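Local coordinates for protein pyruvate carboxylase n-terminal domain (Aquifex aeolicus, PDB 1ULZ) that belongs to the biotin carboxylase family, has an ATP-grasp fold and serves as a subunit of pyruvate carboxylase, at residues 273-278 and 283-288; 208-213 and 249-254; 240-245 and 300-305; 109-114 and 119-124. The protein carries 1 engineered substitution. All blocks are in the same frame, centred on the assembly; numbering follows the deposited sequence.

Along the chain, contact 4 (109-114 with 119-124) comes first, a short closure between two consecutive helices that is complete before the others begin. Contact 2 opens at 208-213 and closes at 249-254, setting a helix against the antiparallel sheet of the ATP-grasp region. Contact 3 opens between those ends, at 240-245, and closes only at 300-305, so contacts 2 and 3 cross. The hairpin of contact 1 (273-278 with 283-288) lies wholly within the span of contact 3. In space, strands 269-277 and 206-214 are neighbours in one sheet and join contacts 1 and 2, while M122 of contact 4 packs on M273 and F285 of contact 1.

Contact 1 (273-278 and 283-288); sequences MEFIAD and LYFIEM
A beta hairpin of the ATP-grasp region pairs M273-A277 with L283-M288, and a classic beta bulge forms where I286 and E287 both face E274. E274 N donates to E287 O at 2.7 Å; E274 O receives I286 N at 2.9 Å and E287 N more weakly. Beyond the bulge, I276 and Y284 exchange both backbone bonds. On the face carrying M273, F275, A277, L283, F285 and M288, F285 has CG anti to its backbone N (chi1 175°) and its edge meets the F275 face in a T-shaped stack (centroids 5.8 Å apart, planes at 86°). M273 SD reaches F285 CE2 obliquely at 3.8 Å, a Met-aromatic contact, and A277 CB presses on L283 CD2 (3.3 Å). On the opposite face, I276 CG2 touches I286 CG1 at 3.6 Å. There the E274 and E287 side chains lie alongside each other, their like-charged carboxylates turned 82° apart with OE2 to OE2 3.9 Å; N289 ND2 bonds to E274 OE1. Y284 OH donates to D278 OD2 (3.1 Å) on the anti side, somewhat out of the carboxylate plane, while D278 OD1 accepts the E280 and N282 amides. Strand 206-214 borders strand 269-277, V258 of helix 248-264 packs on M273 and F275, and M122 of helix 115-124 meets M273 and F285.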
# COMPACT_ATOMS: atom_id res chain seq x y z
N MET A 273 -13.54 -7.09 20.27
CA MET A 273 -13.64 -7.33 21.71
C MET A 273 -12.40 -6.70 22.34
O MET A 273 -11.27 -7.12 22.07
CB MET A 273 -13.70 -8.83 22.03
CG MET A 273 -14.96 -9.54 21.54
SD MET A 273 -15.50 -10.90 22.66
CE MET A 273 -14.10 -11.92 22.66
N GLU A 274 -12.62 -5.69 23.17
CA GLU A 274 -11.52 -4.99 23.82
C GLU A 274 -11.18 -5.59 25.19
O GLU A 274 -12.06 -5.88 25.99
CB GLU A 274 -11.85 -3.50 23.94
CG GLU A 274 -12.04 -2.83 22.57
CD GLU A 274 -12.16 -1.31 22.62
OE1 GLU A 274 -12.04 -0.68 21.54
OE2 GLU A 274 -12.37 -0.74 23.71
N PHE A 275 -9.88 -5.78 25.43
CA PHE A 275 -9.36 -6.33 26.68
C PHE A 275 -8.26 -5.41 27.23
O PHE A 275 -7.82 -4.48 26.56
CB PHE A 275 -8.68 -7.70 26.48
CG PHE A 275 -9.57 -8.78 25.94
CD1 PHE A 275 -9.87 -8.85 24.59
CD2 PHE A 275 -10.07 -9.76 26.79
CE1 PHE A 275 -10.65 -9.89 24.09
CE2 PHE A 275 -10.85 -10.80 26.29
CZ PHE A 275 -11.14 -10.86 24.95
N ILE A 276 -7.84 -5.70 28.45
CA ILE A 276 -6.73 -4.99 29.07
C ILE A 276 -5.79 -6.12 29.42
O ILE A 276 -6.22 -7.17 29.89
CB ILE A 276 -7.12 -4.22 30.34
CG1 ILE A 276 -7.83 -5.14 31.33
CG2 ILE A 276 -7.98 -3.04 29.98
CD1 ILE A 276 -8.25 -4.43 32.58
N ALA A 277 -4.50 -5.94 29.16
CA ALA A 277 -3.54 -6.99 29.46
C ALA A 277 -2.62 -6.55 30.57
O ALA A 277 -2.29 -5.37 30.68
CB ALA A 277 -2.73 -7.33 28.21
N ASP A 278 -2.20 -7.50 31.41
CA ASP A 278 -1.30 -7.16 32.49
C ASP A 278 0.12 -7.42 32.00
O ASP A 278 0.32 -7.87 30.87
CB ASP A 278 -1.59 -8.00 33.75
CG ASP A 278 -1.39 -9.49 33.54
OD1 ASP A 278 -0.56 -9.87 32.68
OD2 ASP A 278 -2.04 -10.29 34.24
N LEU A 283 -5.13 -11.51 29.61
CA LEU A 283 -6.18 -10.59 29.16
C LEU A 283 -7.46 -10.66 29.99
O LEU A 283 -7.81 -11.71 30.52
CB LEU A 283 -6.53 -10.86 27.69
CG LEU A 283 -5.38 -10.92 26.69
CD1 LEU A 283 -5.93 -11.02 25.28
CD2 LEU A 283 -4.51 -9.69 26.83
N TYR A 284 -8.14 -9.53 30.07
CA TYR A 284 -9.40 -9.42 30.80
C TYR A 284 -10.35 -8.58 29.94
O TYR A 284 -10.05 -7.44 29.61
CB TYR A 284 -9.19 -8.75 32.16
CG TYR A 284 -8.05 -9.32 32.98
CD1 TYR A 284 -6.74 -8.88 32.79
CD2 TYR A 284 -8.28 -10.29 33.95
CE1 TYR A 284 -5.71 -9.37 33.56
CE2 TYR A 284 -7.25 -10.79 34.72
CZ TYR A 284 -5.96 -10.32 34.53
OH TYR A 284 -4.93 -10.80 35.31
N PHE A 285 -11.50 -9.16 29.59
CA PHE A 285 -12.48 -8.49 28.76
C PHE A 285 -13.08 -7.24 29.40
O PHE A 285 -13.42 -7.25 30.59
CB PHE A 285 -13.60 -9.47 28.38
CG PHE A 285 -14.73 -8.84 27.60
CD1 PHE A 285 -15.78 -8.22 28.26
CD2 PHE A 285 -14.74 -8.89 26.22
CE1 PHE A 285 -16.83 -7.67 27.55
CE2 PHE A 285 -15.79 -8.34 25.50
CZ PHE A 285 -16.84 -7.72 26.17
N ILE A 286 -13.19 -6.18 28.61
CA ILE A 286 -13.74 -4.91 29.06
C ILE A 286 -15.06 -4.59 28.38
O ILE A 286 -16.06 -4.29 29.04
CB ILE A 286 -12.76 -3.75 28.77
CG1 ILE A 286 -11.46 -3.93 29.56
CG2 ILE A 286 -13.42 -2.42 29.12
CD1 ILE A 286 -11.66 -3.90 31.06
N GLU A 287 -15.07 -4.64 27.04
CA GLU A 287 -16.27 -4.36 26.27
C GLU A 287 -16.08 -4.72 24.80
O GLU A 287 -14.98 -5.06 24.36
CB GLU A 287 -16.63 -2.88 26.36
CG GLU A 287 -15.65 -1.97 25.65
CD GLU A 287 -16.05 -0.51 25.76
OE1 GLU A 287 -17.23 -0.21 25.47
OE2 GLU A 287 -15.20 0.32 26.13
N MET A 288 -17.17 -4.64 24.04
CA MET A 288 -17.15 -4.97 22.63
C MET A 288 -17.81 -3.93 21.75
O MET A 288 -18.96 -3.54 21.99
CB MET A 288 -17.82 -6.33 22.40
CG MET A 288 -18.12 -6.66 20.94
SD MET A 288 -18.76 -8.34 20.71
CE MET A 288 -17.95 -8.84 19.20

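Contact 2 (208-213 and 249-254); sequences IEYQVL and EKREYY
Helix 248-264 packs on the antiparallel sheet of the ATP-grasp fold, and Y210 of strand 206-214 bridges the two by reaching the backbone of R251. The axes of the two short segments come within 10.8 Å, their directions 61° apart, a gap that the tyrosine spans with the full length of its side chain. Y210 OH donates to R251 O at 2.6 Å, meeting a lone pair in the carbonyl plane with a C=O...O angle of 115°. The acceptor also lies near the plane of the tyrosine ring, at its hydroxyl edge. Next to this bond, Y254 CB rests 3.5 Å from Y210 OH, in an oblique approach to the ring. The two tyrosine side chains cross at about a right angle: the Y254 CG lies beside its own backbone N (chi1 -77°), which carries that ring away from Y210 and lets its hydroxyl bond to L283 N in the hairpin. R251 contributes its backbone carbonyl here, whereas its guanidinium group turns elsewhere, to a salt bridge with E225 and a cation-pi contact with F329. Farther along the same interface, V212 packs on V258 and A262. K250 NZ bonds to G281 O in the turn of the hairpin. Y253, the neighbour of Y254 in the helix, puts CD1 3.9 Å above the Y254 ring plane, over its centre.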
# COMPACT_ATOMS: atom_id res chain seq x y z
N ILE A 208 -5.36 -4.43 24.60
CA ILE A 208 -5.24 -5.45 23.56
C ILE A 208 -6.66 -5.77 23.08
O ILE A 208 -7.55 -6.03 23.89
CB ILE A 208 -4.61 -6.75 24.12
CG1 ILE A 208 -3.22 -6.48 24.71
CG2 ILE A 208 -4.55 -7.80 23.02
CD1 ILE A 208 -2.16 -6.15 23.69
N GLU A 209 -6.87 -5.75 21.77
CA GLU A 209 -8.20 -6.01 21.25
C GLU A 209 -8.22 -7.00 20.09
O GLU A 209 -7.35 -6.98 19.22
CB GLU A 209 -8.87 -4.70 20.83
CG GLU A 209 -8.27 -4.03 19.60
CD GLU A 209 -8.89 -2.68 19.30
OE1 GLU A 209 -8.85 -2.25 18.13
OE2 GLU A 209 -9.42 -2.03 20.24
N TYR A 210 -9.24 -7.86 20.09
CA TYR A 210 -9.39 -8.86 19.04
C TYR A 210 -10.39 -8.47 17.97
O TYR A 210 -11.48 -7.95 18.26
CB TYR A 210 -9.80 -10.21 19.65
CG TYR A 210 -8.64 -11.10 20.01
CD1 TYR A 210 -7.93 -10.93 21.20
CD2 TYR A 210 -8.22 -12.10 19.14
CE1 TYR A 210 -6.85 -11.74 21.51
CE2 TYR A 210 -7.14 -12.91 19.43
CZ TYR A 210 -6.45 -12.73 20.62
OH TYR A 210 -5.37 -13.53 20.90
N GLN A 211 -10.03 -8.75 16.72
CA GLN A 211 -10.89 -8.47 15.58
C GLN A 211 -11.75 -9.71 15.33
O GLN A 211 -11.24 -10.82 15.19
CB GLN A 211 -10.06 -8.17 14.33
CG GLN A 211 -10.89 -7.93 13.08
CD GLN A 211 -11.84 -6.75 13.21
OE1 GLN A 211 -11.41 -5.62 13.42
NE2 GLN A 211 -13.14 -7.01 13.10
N VAL A 212 -13.06 -9.51 15.27
CA VAL A 212 -13.98 -10.62 15.03
C VAL A 212 -14.66 -10.44 13.67
O VAL A 212 -14.87 -9.32 13.22
CB VAL A 212 -15.07 -10.68 16.12
CG1 VAL A 212 -16.01 -11.84 15.87
CG2 VAL A 212 -14.42 -10.79 17.49
N LEU A 213 -14.98 -11.55 13.01
CA LEU A 213 -15.64 -11.51 11.71
C LEU A 213 -16.40 -12.82 11.51
O LEU A 213 -15.82 -13.90 11.55
CB LEU A 213 -14.62 -11.32 10.57
CG LEU A 213 -15.17 -11.04 9.17
CD1 LEU A 213 -15.94 -9.73 9.17
CD2 LEU A 213 -14.03 -10.98 8.15
N GLU A 249 0.68 -19.33 20.36
CA GLU A 249 -0.21 -20.22 21.10
C GLU A 249 -1.22 -19.44 21.95
O GLU A 249 -2.39 -19.83 22.04
CB GLU A 249 0.58 -21.19 22.00
CG GLU A 249 2.04 -20.79 22.27
CD GLU A 249 2.91 -20.86 21.02
OE1 GLU A 249 2.83 -21.88 20.29
OE2 GLU A 249 3.66 -19.90 20.76
N LYS A 250 -0.78 -18.35 22.56
CA LYS A 250 -1.69 -17.55 23.37
C LYS A 250 -2.61 -16.74 22.47
O LYS A 250 -3.75 -16.46 22.82
CB LYS A 250 -0.91 -16.63 24.30
CG LYS A 250 -0.31 -17.36 25.51
CD LYS A 250 0.31 -16.35 26.47
CE LYS A 250 -0.66 -15.20 26.74
NZ LYS A 250 0.01 -14.01 27.36
N ARG A 251 -2.10 -16.37 21.29
CA ARG A 251 -2.89 -15.62 20.33
C ARG A 251 -4.11 -16.46 19.97
O ARG A 251 -5.24 -15.96 19.95
CB ARG A 251 -2.08 -15.32 19.07
CG ARG A 251 -2.90 -14.71 17.94
CD ARG A 251 -2.02 -14.02 16.90
NE ARG A 251 -1.26 -12.93 17.51
CZ ARG A 251 0.05 -12.96 17.72
NH1 ARG A 251 0.77 -14.01 17.35
NH2 ARG A 251 0.64 -11.93 18.32
N GLU A 252 -3.88 -17.74 19.69
CA GLU A 252 -4.98 -18.63 19.33
C GLU A 252 -5.85 -18.99 20.54
O GLU A 252 -7.07 -19.10 20.42
CB GLU A 252 -4.44 -19.90 18.66
CG GLU A 252 -3.89 -19.64 17.27
CD GLU A 252 -4.88 -18.87 16.39
OE1 GLU A 252 -4.43 -18.05 15.56
OE2 GLU A 252 -6.11 -19.10 16.51
N TYR A 253 -5.22 -19.16 21.71
CA TYR A 253 -5.98 -19.49 22.91
C TYR A 253 -7.06 -18.45 23.15
O TYR A 253 -8.24 -18.79 23.27
CB TYR A 253 -5.04 -19.60 24.12
CG TYR A 253 -5.75 -19.68 25.46
CD1 TYR A 253 -5.80 -18.58 26.31
CD2 TYR A 253 -6.42 -20.84 25.85
CE1 TYR A 253 -6.49 -18.63 27.51
CE2 TYR A 253 -7.11 -20.90 27.06
CZ TYR A 253 -7.14 -19.79 27.88
OH TYR A 253 -7.85 -19.81 29.06
N TYR A 254 -6.68 -17.18 23.21
CA TYR A 254 -7.65 -16.10 23.43
C TYR A 254 -8.54 -15.93 22.20
O TYR A 254 -9.74 -15.63 22.31
CB TYR A 254 -6.93 -14.79 23.78
CG TYR A 254 -6.43 -14.73 25.22
CD1 TYR A 254 -7.32 -14.74 26.28
CD2 TYR A 254 -5.07 -14.68 25.50
CE1 TYR A 254 -6.88 -14.70 27.59
CE2 TYR A 254 -4.62 -14.64 26.81
CZ TYR A 254 -5.53 -14.65 27.85
OH TYR A 254 -5.10 -14.61 29.16

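Contact 3 (240-245 and 300-305); sequences IAPSLI and EMVTGI
V302, near the C-terminal end of helix 296-303, points its two methyl groups at A241 and P242, where strand 235-241 passes into a loop, and nearly all of the contact rests on this one branched side chain. With CG1 anti to the carbonyl carbon (chi1 -60°), that methyl lies against the peptide between A241 and P242, 3.1 Å from A241 O and 4.2 Å from P242 CD. The other branch, CG2, turns to the A241 methyl, with CB of A241 4.1 Å from CG2 of V302. The peptide bond before P242 is cis, which places A241 O and P242 CD on the same side of it, so that a single methyl of V302 can meet both. The proline ring and the valine side chain are set obliquely to each other.

T303, one residue beyond V302, is still helical; G304 N bonds to E300 O at 2.6 Å, and G304 then leaves the helical conformation with a positive phi of 71°. Strand 332-339 stands beside both partners, for A333 packs on V302 and is backbone-bonded to A241, while Y332 packs on P242. E300 is tied by salt bridges to R16 and R366 and also packs on F363 of the second subunit.

No hydrogen bond spans the two segments. A buried carbonyl oxygen meets a methyl group, and alkyl carbons meet alkyl carbons, so the fit depends on shape and van der Waals contact, with polar ties provided by backbone bonds to neighbours, A241 with A333 and V302 with N330.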
# COMPACT_ATOMS: atom_id res chain seq x y z
N ILE A 240 -0.97 -1.02 16.67
CA ILE A 240 -0.17 -2.02 15.97
C ILE A 240 -0.85 -3.38 15.90
O ILE A 240 -1.79 -3.66 16.66
CB ILE A 240 1.22 -2.23 16.64
CG1 ILE A 240 1.05 -3.02 17.94
CG2 ILE A 240 1.86 -0.88 16.94
CD1 ILE A 240 2.37 -3.49 18.53
N ALA A 241 -0.38 -4.22 14.99
CA ALA A 241 -0.91 -5.57 14.82
C ALA A 241 0.16 -6.43 14.17
O ALA A 241 0.84 -6.00 13.24
CB ALA A 241 -2.18 -5.58 13.95
N PRO A 242 0.40 -7.63 14.72
CA PRO A 242 -0.34 -8.08 15.90
C PRO A 242 0.37 -7.45 17.10
O PRO A 242 1.22 -6.57 16.91
CB PRO A 242 -0.18 -9.59 15.86
CG PRO A 242 1.22 -9.74 15.30
CD PRO A 242 1.26 -8.71 14.19
N SER A 243 0.05 -7.87 18.32
CA SER A 243 0.74 -7.31 19.48
C SER A 243 2.08 -8.03 19.66
O SER A 243 2.33 -9.06 19.03
CB SER A 243 -0.10 -7.46 20.76
OG SER A 243 -0.10 -8.79 21.23
N LEU A 244 2.94 -7.47 20.51
CA LEU A 244 4.25 -8.07 20.76
C LEU A 244 4.26 -8.93 22.03
O LEU A 244 5.23 -9.64 22.29
CB LEU A 244 5.31 -6.98 20.88
CG LEU A 244 5.49 -6.08 19.66
CD1 LEU A 244 6.26 -4.83 20.05
CD2 LEU A 244 6.19 -6.84 18.56
N ILE A 245 3.19 -8.87 22.82
CA ILE A 245 3.15 -9.65 24.06
C ILE A 245 2.56 -11.05 23.94
O ILE A 245 2.85 -11.92 24.76
CB ILE A 245 2.37 -8.91 25.15
CG1 ILE A 245 0.98 -8.53 24.63
CG2 ILE A 245 3.12 -7.69 25.58
CD1 ILE A 245 0.17 -7.80 25.67
N GLU A 300 -5.73 -5.80 8.67
CA GLU A 300 -5.82 -6.15 7.25
C GLU A 300 -4.42 -6.36 6.69
O GLU A 300 -4.18 -7.30 5.93
CB GLU A 300 -6.56 -5.05 6.46
CG GLU A 300 -8.06 -4.98 6.73
CD GLU A 300 -8.78 -3.91 5.92
OE1 GLU A 300 -10.03 -3.96 5.83
OE2 GLU A 300 -8.12 -3.01 5.36
N MET A 301 -3.49 -5.49 7.08
CA MET A 301 -2.11 -5.57 6.60
C MET A 301 -1.40 -6.87 6.98
O MET A 301 -0.67 -7.44 6.17
CB MET A 301 -1.27 -4.41 7.13
CG MET A 301 -1.87 -3.02 6.97
SD MET A 301 -1.98 -2.50 5.27
CE MET A 301 -0.29 -1.96 4.98
N VAL A 302 -1.59 -7.33 8.21
CA VAL A 302 -0.91 -8.55 8.65
C VAL A 302 -1.64 -9.87 8.36
O VAL A 302 -1.05 -10.93 8.50
CB VAL A 302 -0.58 -8.46 10.16
CG1 VAL A 302 0.32 -7.27 10.41
CG2 VAL A 302 -1.85 -8.33 10.98
N THR A 303 -2.90 -9.80 7.94
CA THR A 303 -3.65 -11.02 7.61
C THR A 303 -4.01 -11.05 6.12
O THR A 303 -4.33 -12.10 5.58
CB THR A 303 -4.96 -11.15 8.39
OG1 THR A 303 -5.85 -10.09 8.00
CG2 THR A 303 -4.71 -11.10 9.89
N GLY A 304 -3.97 -9.89 5.48
CA GLY A 304 -4.29 -9.82 4.07
C GLY A 304 -5.76 -10.01 3.77
O GLY A 304 -6.12 -10.39 2.65
N ILE A 305 -6.60 -9.76 4.76
CA ILE A 305 -8.05 -9.91 4.61
C ILE A 305 -8.75 -8.54 4.62
O ILE A 305 -8.56 -7.73 5.53
CB ILE A 305 -8.62 -10.79 5.75
CG1 ILE A 305 -7.93 -12.16 5.73
CG2 ILE A 305 -10.13 -10.93 5.60
CD1 ILE A 305 -8.28 -13.06 6.91

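Contact 4 (109-114 and 119-124); sequences IELMGD and KEVMKK
Two small apolar contacts, L111 with V121 and M112 with M122, join consecutive helices 106-113 and 115-124, which are separated by little more than D114. L111 and V121 reach toward each other tip to tip, CD2 of L111 standing 3.7 Å from CG2 of V121. Two first torsions bring these methyls together: L111 extends its CG opposite the backbone N (chi1 -161°), and V121 has CG1 anti to its N (chi1 171°), leaving CG2 beside the N and facing L111. Both methionine chains leave to the side of the contact, then bend at their first two torsions, which brings M112 CE to 4.3 Å from M122 CE. The chain turns at D114, the N-cap of the second helix; its OD1 accepts R117 N in a weak hydrogen bond, and D114 N is bonded to L111 O at 3.3 Å. M112 O additionally receives K115 NZ. Outside the pair, M112 packs on T290, and M122 on I265. Across the segments there are only methyl-to-methyl contacts, so dispersion and the burial of the methionine ends account for the direct attraction; no directional bond crosses, and the D114 cap and the K115 bond lie at the turn between the helices.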
# COMPACT_ATOMS: atom_id res chain seq x y z
N ILE A 109 -26.57 -5.82 19.15
CA ILE A 109 -26.07 -4.47 19.37
C ILE A 109 -26.64 -3.95 20.68
O ILE A 109 -25.97 -3.24 21.44
CB ILE A 109 -26.49 -3.52 18.24
CG1 ILE A 109 -25.81 -3.93 16.93
CG2 ILE A 109 -26.12 -2.09 18.60
CD1 ILE A 109 -26.22 -3.07 15.73
N GLU A 110 -27.89 -4.31 20.95
CA GLU A 110 -28.56 -3.89 22.17
C GLU A 110 -27.86 -4.53 23.37
O GLU A 110 -27.45 -3.84 24.29
CB GLU A 110 -30.02 -4.34 22.17
CG GLU A 110 -30.95 -3.34 22.83
CD GLU A 110 -32.12 -4.01 23.51
OE1 GLU A 110 -32.66 -4.98 22.94
OE2 GLU A 110 -32.52 -3.54 24.60
N LEU A 111 -27.71 -5.85 23.33
CA LEU A 111 -27.07 -6.61 24.40
C LEU A 111 -25.70 -6.06 24.76
O LEU A 111 -25.40 -5.80 25.93
CB LEU A 111 -26.90 -8.07 23.97
CG LEU A 111 -26.67 -9.18 25.01
CD1 LEU A 111 -26.05 -10.38 24.31
CD2 LEU A 111 -25.75 -8.71 26.13
N MET A 112 -24.87 -5.88 23.75
CA MET A 112 -23.51 -5.39 23.95
C MET A 112 -23.43 -3.92 24.33
O MET A 112 -22.40 -3.46 24.82
CB MET A 112 -22.69 -5.65 22.68
CG MET A 112 -22.59 -7.13 22.32
SD MET A 112 -21.74 -8.08 23.60
CE MET A 112 -23.06 -9.02 24.28
N GLY A 113 -24.52 -3.19 24.10
CA GLY A 113 -24.54 -1.78 24.44
C GLY A 113 -24.62 -1.58 25.94
O GLY A 113 -24.35 -0.49 26.46
N ASP A 114 -24.99 -2.65 26.65
CA ASP A 114 -25.10 -2.63 28.11
C ASP A 114 -23.79 -3.20 28.66
O ASP A 114 -23.70 -4.39 28.96
CB ASP A 114 -26.27 -3.50 28.54
CG ASP A 114 -26.70 -3.24 29.97
OD1 ASP A 114 -25.82 -2.95 30.82
OD2 ASP A 114 -27.92 -3.33 30.23
N LYS A 119 -20.66 -7.73 30.04
CA LYS A 119 -19.52 -8.32 30.73
C LYS A 119 -19.94 -9.61 31.43
O LYS A 119 -19.14 -10.53 31.58
CB LYS A 119 -18.94 -7.32 31.74
CG LYS A 119 -17.67 -7.82 32.44
CD LYS A 119 -16.90 -6.68 33.10
CE LYS A 119 -16.47 -5.64 32.05
NZ LYS A 119 -15.69 -4.49 32.63
N GLU A 120 -21.20 -9.67 31.87
CA GLU A 120 -21.73 -10.85 32.54
C GLU A 120 -22.02 -11.94 31.52
O GLU A 120 -21.82 -13.13 31.78
CB GLU A 120 -23.02 -10.53 33.31
CG GLU A 120 -22.78 -10.16 34.76
CD GLU A 120 -21.81 -11.11 35.44
OE1 GLU A 120 -20.61 -10.76 35.54
OE2 GLU A 120 -22.23 -12.22 35.85
N VAL A 121 -22.51 -11.53 30.35
CA VAL A 121 -22.80 -12.48 29.29
C VAL A 121 -21.49 -13.12 28.82
O VAL A 121 -21.38 -14.34 28.73
CB VAL A 121 -23.49 -11.79 28.11
CG1 VAL A 121 -23.60 -12.75 26.93
CG2 VAL A 121 -24.88 -11.33 28.53
N MET A 122 -20.49 -12.29 28.55
CA MET A 122 -19.19 -12.79 28.10
C MET A 122 -18.56 -13.70 29.16
O MET A 122 -18.00 -14.76 28.84
CB MET A 122 -18.25 -11.62 27.79
CG MET A 122 -18.67 -10.80 26.57
SD MET A 122 -18.60 -11.75 25.02
CE MET A 122 -20.28 -12.24 24.88
N LYS A 123 -18.63 -13.28 30.42
CA LYS A 123 -18.08 -14.08 31.51
C LYS A 123 -18.65 -15.49 31.47
O LYS A 123 -17.92 -16.47 31.52
CB LYS A 123 -18.40 -13.43 32.85
CG LYS A 123 -17.84 -14.14 34.06
CD LYS A 123 -18.17 -13.35 35.32
CE LYS A 123 -17.64 -14.03 36.56
NZ LYS A 123 -18.03 -13.26 37.77
N LYS A 124 -19.97 -15.58 31.38
CA LYS A 124 -20.64 -16.87 31.34
C LYS A 124 -20.35 -17.64 30.06
O LYS A 124 -20.57 -18.85 29.99
CB LYS A 124 -22.15 -16.69 31.51
CG LYS A 124 -22.56 -16.34 32.93
CD LYS A 124 -24.04 -15.96 33.00
CE LYS A 124 -24.42 -15.44 34.38
NZ LYS A 124 -25.41 -14.32 34.28